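Long-range contact in chromosome partition protein Smc (PDB 3NWC), which is probably required for chromosome condensation and partitioning, its hinge domain mediating dimerization and binding DNA: residues 43-55 with 108-120. Numbering follows the deposited sequence.
Sequences LIKVKDEAYALAI and LPAVDVIEYDQKI
A two-stranded antiparallel ribbon in the SMC hinge domain pairs Lys-45 and Val-46 with Glu-115 and Ile-114, and the start of helix 52-59 packs on the apolar side chains next to it. In the hydrogen-bonded pair, Lys-45 N donates to Glu-115 O at 3.0 Å, and Glu-115 N returns a bond to Lys-45 O. Lys-47 N adds a third bond, 2.8 Å to Val-113 O. Beyond the pairs a single water bridges the two segments, donating to Leu-43 O and accepting from Asp-117 N.

The long, charged side chains suit the exposed face. Lys-45 and Glu-115 run side by side, whereas the extended chain of Lys-47 crosses Glu-115 at about a right angle, laying its methylenes on Glu-115 CG. Both ammonium groups stay beyond salt-bridge range, Lys-47 NZ being 4.5 Å from Glu-115 OE2.

Branched aliphatic residues fill the inner side. Ile-114 sets CG2 against Ile-44 CG2 (3.8 Å) and Ile-55 CG2, and touches Val-124 and Leu-128 of helix 121-128. Val-113 CG1, anti to the carbonyl carbon (chi1 -58°), turns to Tyr-51 CD2 at 3.6 Å, leaving CG2 between the backbone N and carbonyl carbon, facing Ile-55 CD1, which also reaches Ala-110 CB at 3.8 Å. The long flat ring of Tyr-51 suits its place by reaching both Val-113, through CD2, and Leu-108, whose CD2 meets CZ and OH (3.6 Å from OH); the side chain also touches Ile-133 of strand 131-134. Replacing Tyr-51 with an alanine would probably leave Leu-108 CD2 and Val-113 CG1 without their shared partner and open a gap beside Ile-133.

Backbone bonds thus fix the register, apolar branches join helix 52-59 to Ile-114 of the ribbon and to the 3-10 turn and Val-113 just before it, and the surface charges probably contribute only diffuse attraction.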
ATOM      1  N   LEU A  43      -7.931  -4.305  15.996  1.00 19.73           N
ATOM      2  CA  LEU A  43      -7.335  -3.820  17.233  1.00 18.45           C
ATOM      3  C   LEU A  43      -7.590  -2.338  17.494  1.00 20.24           C
ATOM      4  O   LEU A  43      -7.266  -1.824  18.569  1.00 22.37           O
ATOM      5  CB  LEU A  43      -5.823  -4.092  17.210  1.00 20.58           C
ATOM      6  CG  LEU A  43      -5.396  -5.559  17.163  1.00 23.26           C
ATOM      7  CD1 LEU A  43      -3.890  -5.704  16.909  1.00 19.56           C
ATOM      8  CD2 LEU A  43      -5.801  -6.257  18.453  1.00 37.77           C
ATOM      9  N   ILE A  44      -8.159  -1.649  16.509  1.00 16.08           N
ATOM     10  CA  ILE A  44      -8.368  -0.207  16.598  1.00 16.02           C
ATOM     11  C   ILE A  44      -9.859   0.080  16.528  1.00 23.81           C
ATOM     12  O   ILE A  44     -10.560  -0.497  15.703  1.00 26.29           O
ATOM     13  CB  ILE A  44      -7.667   0.517  15.424  1.00 19.77           C
ATOM     14  CG1 ILE A  44      -6.152   0.337  15.534  1.00 18.18           C
ATOM     15  CG2 ILE A  44      -8.042   1.994  15.385  1.00 26.41           C
ATOM     16  CD1 ILE A  44      -5.360   0.901  14.347  1.00 21.41           C
ATOM     17  N   LYS A  45     -10.339   0.961  17.400  1.00 18.79           N
ATOM     18  CA  LYS A  45     -11.743   1.380  17.400  1.00 20.29           C
ATOM     19  C   LYS A  45     -11.817   2.889  17.193  1.00 19.50           C
ATOM     20  O   LYS A  45     -11.029   3.649  17.772  1.00 21.60           O
ATOM     21  CB  LYS A  45     -12.370   1.003  18.746  1.00 24.04           C
ATOM     22  CG  LYS A  45     -13.781   1.491  18.953  1.00 30.54           C
ATOM     23  CD  LYS A  45     -14.262   1.096  20.346  1.00 34.63           C
ATOM     24  CE  LYS A  45     -15.775   1.119  20.436  1.00 44.23           C
ATOM     25  NZ  LYS A  45     -16.234   1.115  21.857  1.00 43.13           N
ATOM     26  N   VAL A  46     -12.746   3.329  16.356  1.00 15.32           N
ATOM     27  CA  VAL A  46     -12.926   4.748  16.093  1.00 16.31           C
ATOM     28  C   VAL A  46     -13.826   5.346  17.183  1.00 20.18           C
ATOM     29  O   VAL A  46     -14.883   4.793  17.494  1.00 20.68           O
ATOM     30  CB  VAL A  46     -13.504   4.963  14.687  1.00 17.54           C
ATOM     31  CG1 VAL A  46     -13.736   6.435  14.405  1.00 24.10           C
ATOM     32  CG2 VAL A  46     -12.530   4.378  13.651  1.00 19.01           C
ATOM     33  N   LYS A  47     -13.395   6.453  17.787  1.00 21.40           N
ATOM     34  CA  LYS A  47     -14.119   7.004  18.934  1.00 21.79           C
ATOM     35  C   LYS A  47     -15.355   7.778  18.517  1.00 26.61           C
ATOM     36  O   LYS A  47     -16.313   7.897  19.285  1.00 26.95           O
ATOM     37  CB  LYS A  47     -13.209   7.932  19.757  1.00 20.32           C
ATOM     38  CG  LYS A  47     -12.072   7.248  20.475  1.00 22.98           C
ATOM     39  CD  LYS A  47     -11.326   8.290  21.315  1.00 30.39           C
ATOM     40  CE  LYS A  47     -10.171   7.696  22.087  1.00 39.10           C
ATOM     41  NZ  LYS A  47      -9.616   8.671  23.070  1.00 40.72           N
ATOM     42  N   ASP A  48     -15.326   8.300  17.295  1.00 22.43           N
ATOM     43  CA  ASP A  48     -16.336   9.239  16.810  1.00 27.55           C
ATOM     44  C   ASP A  48     -16.605   9.018  15.323  1.00 30.31           C
ATOM     45  O   ASP A  48     -15.700   9.122  14.489  1.00 28.48           O
ATOM     46  CB  ASP A  48     -15.842  10.670  17.032  1.00 24.42           C
ATOM     47  CG  ASP A  48     -16.823  11.724  16.535  0.51 24.38           C
ATOM     48  OD1 ASP A  48     -17.853  11.365  15.932  0.55 28.05           O
ATOM     49  OD2 ASP A  48     -16.553  12.926  16.748  0.43 33.45           O
ATOM     50  N   GLU A  49     -17.861   8.733  15.003  1.00 28.08           N
ATOM     51  CA  GLU A  49     -18.276   8.413  13.645  1.00 26.49           C
ATOM     52  C   GLU A  49     -17.899   9.484  12.624  1.00 21.50           C
ATOM     53  O   GLU A  49     -17.751   9.184  11.440  1.00 23.71           O
ATOM     54  CB  GLU A  49     -19.790   8.164  13.615  1.00 28.24           C
ATOM     55  CG  GLU A  49     -20.306   7.508  12.354  1.00 38.40           C
ATOM     56  CD  GLU A  49     -21.781   7.154  12.455  0.41 41.23           C
ATOM     57  OE1 GLU A  49     -22.518   7.856  13.181  0.77 44.48           O
ATOM     58  OE2 GLU A  49     -22.199   6.172  11.811  0.50 41.80           O
ATOM     59  N   ALA A  50     -17.761  10.729  13.071  1.00 20.43           N
ATOM     60  CA  ALA A  50     -17.363  11.822  12.186  1.00 19.78           C
ATOM     61  C   ALA A  50     -16.019  11.547  11.500  1.00 20.08           C
ATOM     62  O   ALA A  50     -15.752  12.064  10.410  1.00 25.69           O
ATOM     63  CB  ALA A  50     -17.313  13.144  12.955  1.00 26.41           C
ATOM     64  N   TYR A  51     -15.179  10.734  12.133  1.00 18.81           N
ATOM     65  CA  TYR A  51     -13.835  10.466  11.609  1.00 19.55           C
ATOM     66  C   TYR A  51     -13.682   9.065  11.044  1.00 17.36           C
ATOM     67  O   TYR A  51     -12.568   8.637  10.723  1.00 17.33           O
ATOM     68  CB  TYR A  51     -12.769  10.712  12.688  1.00 18.65           C
ATOM     69  CG  TYR A  51     -12.869  12.098  13.262  1.00 18.95           C
ATOM     70  CD1 TYR A  51     -12.542  13.201  12.492  1.00 19.99           C
ATOM     71  CD2 TYR A  51     -13.317  12.305  14.560  1.00 24.61           C
ATOM     72  CE1 TYR A  51     -12.654  14.484  13.003  1.00 26.47           C
ATOM     73  CE2 TYR A  51     -13.427  13.576  15.077  1.00 21.92           C
ATOM     74  CZ  TYR A  51     -13.098  14.658  14.299  1.00 24.49           C
ATOM     75  OH  TYR A  51     -13.208  15.930  14.816  1.00 32.06           O
ATOM     76  N   ALA A  52     -14.796   8.349  10.912  1.00 17.87           N
ATOM     77  CA  ALA A  52     -14.736   6.972  10.428  1.00 17.90           C
ATOM     78  C   ALA A  52     -14.103   6.851   9.052  1.00 16.81           C
ATOM     79  O   ALA A  52     -13.297   5.960   8.822  1.00 17.82           O
ATOM     80  CB  ALA A  52     -16.108   6.336  10.429  1.00 20.79           C
ATOM     81  N   LEU A  53     -14.479   7.722   8.129  1.00 17.53           N
ATOM     82  CA  LEU A  53     -13.888   7.691   6.792  1.00 16.07           C
ATOM     83  C   LEU A  53     -12.413   8.116   6.831  1.00 15.97           C
ATOM     84  O   LEU A  53     -11.545   7.494   6.219  1.00 14.94           O
ATOM     85  CB  LEU A  53     -14.701   8.566   5.822  1.00 17.42           C
ATOM     86  CG  LEU A  53     -14.243   8.678   4.361  1.00 18.50           C
ATOM     87  CD1 LEU A  53     -14.173   7.299   3.671  1.00 18.11           C
ATOM     88  CD2 LEU A  53     -15.166   9.602   3.590  1.00 17.70           C
ATOM     89  N   ALA A  54     -12.123   9.181   7.566  1.00 14.62           N
ATOM     90  CA  ALA A  54     -10.739   9.644   7.668  1.00 12.95           C
ATOM     91  C   ALA A  54      -9.794   8.559   8.178  1.00 11.07           C
ATOM     92  O   ALA A  54      -8.677   8.402   7.677  1.00 14.24           O
ATOM     93  CB  ALA A  54     -10.675  10.889   8.568  1.00 17.14           C
ATOM     94  N   ILE A  55     -10.240   7.806   9.179  1.00 13.28           N
ATOM     95  CA  ILE A  55      -9.426   6.739   9.751  1.00 13.55           C
ATOM     96  C   ILE A  55      -9.322   5.532   8.803  1.00 14.79           C
ATOM     97  O   ILE A  55      -8.251   4.942   8.667  1.00 16.19           O
ATOM     98  CB  ILE A  55      -9.959   6.296  11.136  1.00 17.52           C
ATOM     99  CG1 ILE A  55      -9.804   7.464  12.124  1.00 11.92           C
ATOM    100  CG2 ILE A  55      -9.203   5.085  11.641  1.00 15.30           C
ATOM    101  CD1 ILE A  55      -8.373   8.002  12.160  1.00 16.03           C
ATOM    102  N   LEU A 108      -5.919  17.860  13.757  1.00 22.65           N
ATOM    103  CA  LEU A 108      -6.179  16.896  14.813  1.00 19.26           C
ATOM    104  C   LEU A 108      -5.459  15.580  14.560  1.00 23.76           C
ATOM    105  O   LEU A 108      -5.743  14.902  13.566  1.00 21.26           O
ATOM    106  CB  LEU A 108      -7.688  16.648  14.888  1.00 22.99           C
ATOM    107  CG  LEU A 108      -8.252  15.565  15.812  1.00 23.31           C
ATOM    108  CD1 LEU A 108      -8.006  15.917  17.289  1.00 25.00           C
ATOM    109  CD2 LEU A 108      -9.743  15.405  15.551  1.00 25.05           C
ATOM    110  N   PRO A 109      -4.535  15.198  15.460  1.00 20.78           N
ATOM    111  CA  PRO A 109      -3.857  13.910  15.296  1.00 22.47           C
ATOM    112  C   PRO A 109      -4.841  12.748  15.218  1.00 18.07           C
ATOM    113  O   PRO A 109      -5.739  12.611  16.051  1.00 20.34           O
ATOM    114  CB  PRO A 109      -3.026  13.784  16.567  1.00 18.20           C
ATOM    115  CG  PRO A 109      -2.693  15.211  16.909  1.00 22.10           C
ATOM    116  CD  PRO A 109      -3.950  15.990  16.561  1.00 19.88           C
ATOM    117  N   ALA A 110      -4.654  11.892  14.220  1.00 17.28           N
ATOM    118  CA  ALA A 110      -5.582  10.789  14.038  1.00 16.00           C
ATOM    119  C   ALA A 110      -5.635   9.860  15.244  1.00 17.81           C
ATOM    120  O   ALA A 110      -6.682   9.304  15.561  1.00 17.78           O
ATOM    121  CB  ALA A 110      -5.231   9.998  12.752  1.00 15.16           C
ATOM    122  N   VAL A 111      -4.510   9.689  15.929  1.00 15.81           N
ATOM    123  CA  VAL A 111      -4.485   8.824  17.096  1.00 17.13           C
ATOM    124  C   VAL A 111      -5.424   9.328  18.191  1.00 18.68           C
ATOM    125  O   VAL A 111      -5.854   8.553  19.031  1.00 20.85           O
ATOM    126  CB  VAL A 111      -3.069   8.649  17.689  1.00 26.41           C
ATOM    127  CG1 VAL A 111      -2.131   8.025  16.666  1.00 22.16           C
ATOM    128  CG2 VAL A 111      -2.523   9.983  18.193  1.00 22.93           C
ATOM    129  N   ASP A 112      -5.749  10.616  18.172  1.00 19.04           N
ATOM    130  CA  ASP A 112      -6.636  11.175  19.194  1.00 22.49           C
ATOM    131  C   ASP A 112      -8.070  10.676  19.062  1.00 25.65           C
ATOM    132  O   ASP A 112      -8.849  10.764  20.008  1.00 28.55           O
ATOM    133  CB  ASP A 112      -6.644  12.690  19.134  1.00 18.00           C
ATOM    134  CG  ASP A 112      -5.364  13.291  19.664  0.97 20.47           C
ATOM    135  OD1 ASP A 112      -4.469  12.520  20.063  0.85 22.80           O
ATOM    136  OD2 ASP A 112      -5.270  14.527  19.664  0.54 16.00           O
ATOM    137  N   VAL A 113      -8.425  10.168  17.886  1.00 19.04           N
ATOM    138  CA  VAL A 113      -9.815   9.780  17.662  1.00 17.29           C
ATOM    139  C   VAL A 113     -10.020   8.267  17.592  1.00 19.75           C
ATOM    140  O   VAL A 113     -11.070   7.797  17.153  1.00 20.37           O
ATOM    141  CB  VAL A 113     -10.434  10.490  16.437  1.00 19.85           C
ATOM    142  CG1 VAL A 113     -10.354  12.007  16.597  1.00 22.59           C
ATOM    143  CG2 VAL A 113      -9.768  10.034  15.132  1.00 16.99           C
ATOM    144  N   ILE A 114      -9.035   7.512  18.071  1.00 17.85           N
ATOM    145  CA  ILE A 114      -9.135   6.061  18.131  1.00 19.63           C
ATOM    146  C   ILE A 114      -8.779   5.542  19.520  1.00 24.55           C
ATOM    147  O   ILE A 114      -8.143   6.234  20.327  1.00 24.64           O
ATOM    148  CB  ILE A 114      -8.203   5.376  17.102  1.00 19.16           C
ATOM    149  CG1 ILE A 114      -6.750   5.785  17.355  1.00 21.10           C
ATOM    150  CG2 ILE A 114      -8.650   5.689  15.658  1.00 23.54           C
ATOM    151  CD1 ILE A 114      -5.731   5.039  16.509  1.00 20.83           C
ATOM    152  N   GLU A 115      -9.207   4.317  19.785  1.00 18.54           N
ATOM    153  CA  GLU A 115      -8.882   3.608  21.008  1.00 20.35           C
ATOM    154  C   GLU A 115      -8.212   2.303  20.653  1.00 21.03           C
ATOM    155  O   GLU A 115      -8.555   1.658  19.656  1.00 19.92           O
ATOM    156  CB  GLU A 115     -10.142   3.328  21.840  1.00 21.45           C
ATOM    157  CG  GLU A 115     -10.771   4.566  22.411  1.00 32.25           C
ATOM    158  CD  GLU A 115     -11.951   4.273  23.310  0.36 29.63           C
ATOM    159  OE1 GLU A 115     -12.387   3.106  23.363  0.43 33.24           O
ATOM    160  OE2 GLU A 115     -12.439   5.218  23.967  0.52 33.86           O
ATOM    161  N   TYR A 116      -7.235   1.920  21.461  1.00 18.29           N
ATOM    162  CA  TYR A 116      -6.461   0.721  21.192  1.00 18.37           C
ATOM    163  C   TYR A 116      -5.759   0.340  22.476  1.00 19.43           C
ATOM    164  O   TYR A 116      -5.617   1.170  23.373  1.00 20.68           O
ATOM    165  CB  TYR A 116      -5.437   0.978  20.075  1.00 19.25           C
ATOM    166  CG  TYR A 116      -4.530   2.142  20.370  1.00 15.95           C
ATOM    167  CD1 TYR A 116      -4.891   3.431  20.017  1.00 20.34           C
ATOM    168  CD2 TYR A 116      -3.315   1.954  21.021  1.00 18.61           C
ATOM    169  CE1 TYR A 116      -4.073   4.505  20.306  1.00 23.46           C
ATOM    170  CE2 TYR A 116      -2.499   3.018  21.316  1.00 23.58           C
ATOM    171  CZ  TYR A 116      -2.876   4.291  20.953  1.00 25.94           C
ATOM    172  OH  TYR A 116      -2.045   5.357  21.242  1.00 29.65           O
ATOM    173  N   ASP A 117      -5.351  -0.919  22.569  1.00 19.24           N
ATOM    174  CA  ASP A 117      -4.647  -1.406  23.745  1.00 21.32           C
ATOM    175  C   ASP A 117      -3.241  -0.808  23.764  1.00 27.97           C
ATOM    176  O   ASP A 117      -2.549  -0.830  22.754  1.00 21.25           O
ATOM    177  CB  ASP A 117      -4.577  -2.929  23.686  1.00 23.87           C
ATOM    178  CG  ASP A 117      -3.947  -3.540  24.921  0.74 29.01           C
ATOM    179  OD1 ASP A 117      -3.317  -2.800  25.702  0.98 30.71           O
ATOM    180  OD2 ASP A 117      -4.084  -4.767  25.106  0.86 34.54           O
ATOM    181  N   GLN A 118      -2.833  -0.251  24.904  1.00 22.41           N
ATOM    182  CA  GLN A 118      -1.511   0.350  25.034  1.00 30.58           C
ATOM    183  C   GLN A 118      -0.398  -0.615  24.611  1.00 21.03           C
ATOM    184  O   GLN A 118       0.645  -0.206  24.092  1.00 21.00           O
ATOM    185  CB  GLN A 118      -1.292   0.819  26.477  1.00 32.14           C
ATOM    186  CG  GLN A 118       0.027   1.513  26.705  1.00 44.60           C
ATOM    187  CD  GLN A 118       0.060   2.909  26.112  1.00 54.08           C
ATOM    188  OE1 GLN A 118      -0.749   3.256  25.242  1.00 51.68           O
ATOM    189  NE2 GLN A 118       0.997   3.724  26.586  1.00 48.39           N
ATOM    190  N   LYS A 119      -0.633  -1.902  24.817  1.00 23.96           N
ATOM    191  CA  LYS A 119       0.348  -2.922  24.473  1.00 24.02           C
ATOM    192  C   LYS A 119       0.810  -2.865  23.009  1.00 23.08           C
ATOM    193  O   LYS A 119       1.967  -3.161  22.704  1.00 24.18           O
ATOM    194  CB  LYS A 119      -0.217  -4.308  24.779  1.00 30.06           C
ATOM    195  CG  LYS A 119       0.745  -5.434  24.486  1.00 37.41           C
ATOM    196  N   ILE A 120      -0.092  -2.488  22.104  1.00 21.67           N
ATOM    197  CA  ILE A 120       0.242  -2.469  20.679  1.00 19.00           C
ATOM    198  C   ILE A 120       0.506  -1.065  20.164  1.00 23.56           C
ATOM    199  O   ILE A 120       0.501  -0.811  18.967  1.00 17.98           O
ATOM    200  CB  ILE A 120      -0.878  -3.113  19.834  1.00 19.73           C
ATOM    201  CG1 ILE A 120      -2.159  -2.270  19.905  1.00 24.05           C
ATOM    202  CG2 ILE A 120      -1.138  -4.524  20.317  1.00 23.42           C
ATOM    203  CD1 ILE A 120      -3.161  -2.586  18.855  1.00 27.17           C
TER
HETATM  204  O   HOH W   1      -6.133  -2.926  20.706  1.00 25.04           O